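Local coordinates for zinc transport transcriptional regulator (Lactococcus lactis subsp. lactis, PDB 5YHY), which probably binds DNA as a zinc-responsive, MarR-family transcriptional regulator of zinc transport genes, at residues S52-I57 with V93-T98. The protein carries 1 engineered substitution. Residues are numbered along the deposited sequence; the frame is centred on the assembly and turned at random.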
loop_
_atom_site.group_PDB
_atom_site.type_symbol
_atom_site.label_atom_id
_atom_site.label_comp_id
_atom_site.label_asym_id
_atom_site.label_seq_id
_atom_site.Cartn_x
_atom_site.Cartn_y
_atom_site.Cartn_z
ATOM N N SER A 52 -22.344 -24.092 2.903
ATOM C CA SER A 52 -21.495 -24.233 4.076
ATOM C C SER A 52 -22.140 -23.758 5.370
ATOM O O SER A 52 -22.941 -22.823 5.369
ATOM C CB SER A 52 -20.197 -23.432 3.886
ATOM O OG SER A 52 -19.528 -23.768 2.683
ATOM N N THR A 53 -21.755 -24.386 6.475
ATOM C CA THR A 53 -22.131 -23.922 7.808
ATOM C C THR A 53 -21.274 -22.745 8.283
ATOM O O THR A 53 -20.220 -22.452 7.706
ATOM C CB THR A 53 -21.962 -25.050 8.843
ATOM O OG1 THR A 53 -20.573 -25.400 8.927
ATOM C CG2 THR A 53 -22.770 -26.278 8.441
ATOM N N ASN A 54 -21.714 -22.082 9.351
ATOM C CA ASN A 54 -20.894 -21.045 9.974
ATOM C C ASN A 54 -19.525 -21.605 10.336
ATOM O O ASN A 54 -18.503 -20.944 10.139
ATOM C CB ASN A 54 -21.549 -20.504 11.247
ATOM C CG ASN A 54 -22.751 -19.638 10.965
ATOM O OD1 ASN A 54 -23.648 -20.029 10.226
ATOM N ND2 ASN A 54 -22.778 -18.452 11.561
ATOM N N ALA A 55 -19.514 -22.820 10.883
ATOM C CA ALA A 55 -18.261 -23.450 11.310
ATOM C C ALA A 55 -17.316 -23.677 10.142
ATOM O O ALA A 55 -16.123 -23.395 10.242
ATOM C CB ALA A 55 -18.538 -24.769 12.027
ATOM N N LYS A 56 -17.859 -24.167 9.032
ATOM C CA LYS A 56 -17.066 -24.433 7.842
ATOM C C LYS A 56 -16.482 -23.140 7.271
ATOM O O LYS A 56 -15.331 -23.105 6.823
ATOM C CB LYS A 56 -17.919 -25.155 6.796
ATOM C CG LYS A 56 -17.238 -25.375 5.459
ATOM C CD LYS A 56 -16.020 -26.275 5.591
ATOM C CE LYS A 56 -16.378 -27.624 6.186
ATOM N NZ LYS A 56 -15.222 -28.566 6.117
ATOM N N ILE A 57 -17.270 -22.070 7.303
ATOM C CA ILE A 57 -16.783 -20.784 6.825
ATOM C C ILE A 57 -15.598 -20.290 7.662
ATOM O O ILE A 57 -14.590 -19.831 7.120
ATOM C CB ILE A 57 -17.897 -19.724 6.798
ATOM C CG1 ILE A 57 -18.987 -20.130 5.801
ATOM C CG2 ILE A 57 -17.322 -18.373 6.413
ATOM C CD1 ILE A 57 -20.259 -19.275 5.903
ATOM N N VAL A 93 -27.516 -24.900 10.523
ATOM C CA VAL A 93 -27.838 -23.920 9.489
ATOM C C VAL A 93 -26.797 -23.958 8.375
ATOM O O VAL A 93 -25.599 -23.954 8.647
ATOM C CB VAL A 93 -27.858 -22.490 10.061
ATOM C CG1 VAL A 93 -28.163 -21.481 8.962
ATOM C CG2 VAL A 93 -28.873 -22.378 11.199
ATOM N N LEU A 94 -27.262 -23.972 7.131
ATOM C CA LEU A 94 -26.381 -23.912 5.965
ATOM C C LEU A 94 -26.623 -22.620 5.201
ATOM O O LEU A 94 -27.742 -22.096 5.190
ATOM C CB LEU A 94 -26.655 -25.095 5.038
ATOM C CG LEU A 94 -26.435 -26.500 5.589
ATOM C CD1 LEU A 94 -27.156 -27.511 4.713
ATOM C CD2 LEU A 94 -24.954 -26.803 5.662
ATOM N N TRP A 95 -25.578 -22.111 4.554
ATOM C CA TRP A 95 -25.682 -20.892 3.762
ATOM C C TRP A 95 -25.404 -21.158 2.306
ATOM O O TRP A 95 -24.484 -21.914 1.970
ATOM C CB TRP A 95 -24.701 -19.840 4.282
ATOM C CG TRP A 95 -25.022 -19.432 5.678
ATOM C CD1 TRP A 95 -24.488 -19.939 6.820
ATOM C CD2 TRP A 95 -25.988 -18.455 6.084
ATOM N NE1 TRP A 95 -25.043 -19.323 7.918
ATOM C CE2 TRP A 95 -25.966 -18.405 7.491
ATOM C CE3 TRP A 95 -26.859 -17.607 5.391
ATOM C CZ2 TRP A 95 -26.791 -17.548 8.222
ATOM C CZ3 TRP A 95 -27.665 -16.756 6.115
ATOM C CH2 TRP A 95 -27.627 -16.730 7.515
ATOM N N SER A 96 -26.198 -20.531 1.444
ATOM C CA SER A 96 -25.978 -20.603 0.005
ATOM C C SER A 96 -26.125 -19.236 -0.653
ATOM O O SER A 96 -26.703 -18.312 -0.075
ATOM C CB SER A 96 -26.938 -21.611 -0.627
ATOM O OG SER A 96 -28.274 -21.244 -0.364
ATOM N N LEU A 97 -25.595 -19.107 -1.866
ATOM C CA LEU A 97 -25.741 -17.879 -2.629
ATOM C C LEU A 97 -27.177 -17.712 -3.106
ATOM O O LEU A 97 -27.861 -18.695 -3.386
ATOM C CB LEU A 97 -24.849 -17.911 -3.868
ATOM C CG LEU A 97 -23.345 -18.003 -3.642
ATOM C CD1 LEU A 97 -22.654 -17.845 -4.986
ATOM C CD2 LEU A 97 -22.909 -16.914 -2.680
ATOM N N THR A 98 -27.612 -16.465 -3.196
ATOM C CA THR A 98 -28.809 -16.131 -3.964
ATOM C C THR A 98 -28.375 -15.898 -5.409
ATOM O O THR A 98 -27.187 -15.726 -5.686
ATOM C CB THR A 98 -29.497 -14.868 -3.431
ATOM O OG1 THR A 98 -28.637 -13.734 -3.597
ATOM C CG2 THR A 98 -29.872 -15.034 -1.953
HETATM O O HOH W 1 -24.167 -22.958 10.722
#
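In the winged helix-turn-helix of this MarR-family regulator, S52 pairs with W95, joining the segment just before helix 54-61 to wing strand 93-97. The pair is a single antiparallel hydrogen-bonded bridge. S52 N donates to W95 O at 3.2 Å, and W95 N donates back to S52 O at 2.9 Å. W95 NE1 donates a hydrogen bond to N54 OD1 at 2.8 Å. The oxygen meets the indole at its edge, nearly in the ring plane, while the amide plane is turned 50° from the ring. With CG beside its own backbone N (chi1 -72°), N54 brings OD1 to the indole edge. A water links the two segments, accepting from N54 N and donating to V93 O at 2.7 Å. T53 is the N-cap residue: its OG1 accepts from K56 N at 3.0 Å. Its other branch, CG2, touches L94 CD2 at 3.6 Å. I57 CD1 approaches W95 CD1 more loosely, at 4.4 Å. Beyond the contact, W95 packs on L72 and Q76 of helix 65-77, and I57 on V68 there and I43 of helix 38-49. On its other side, strand 93-97 pairs with strand 81-85, completing the two-stranded wing.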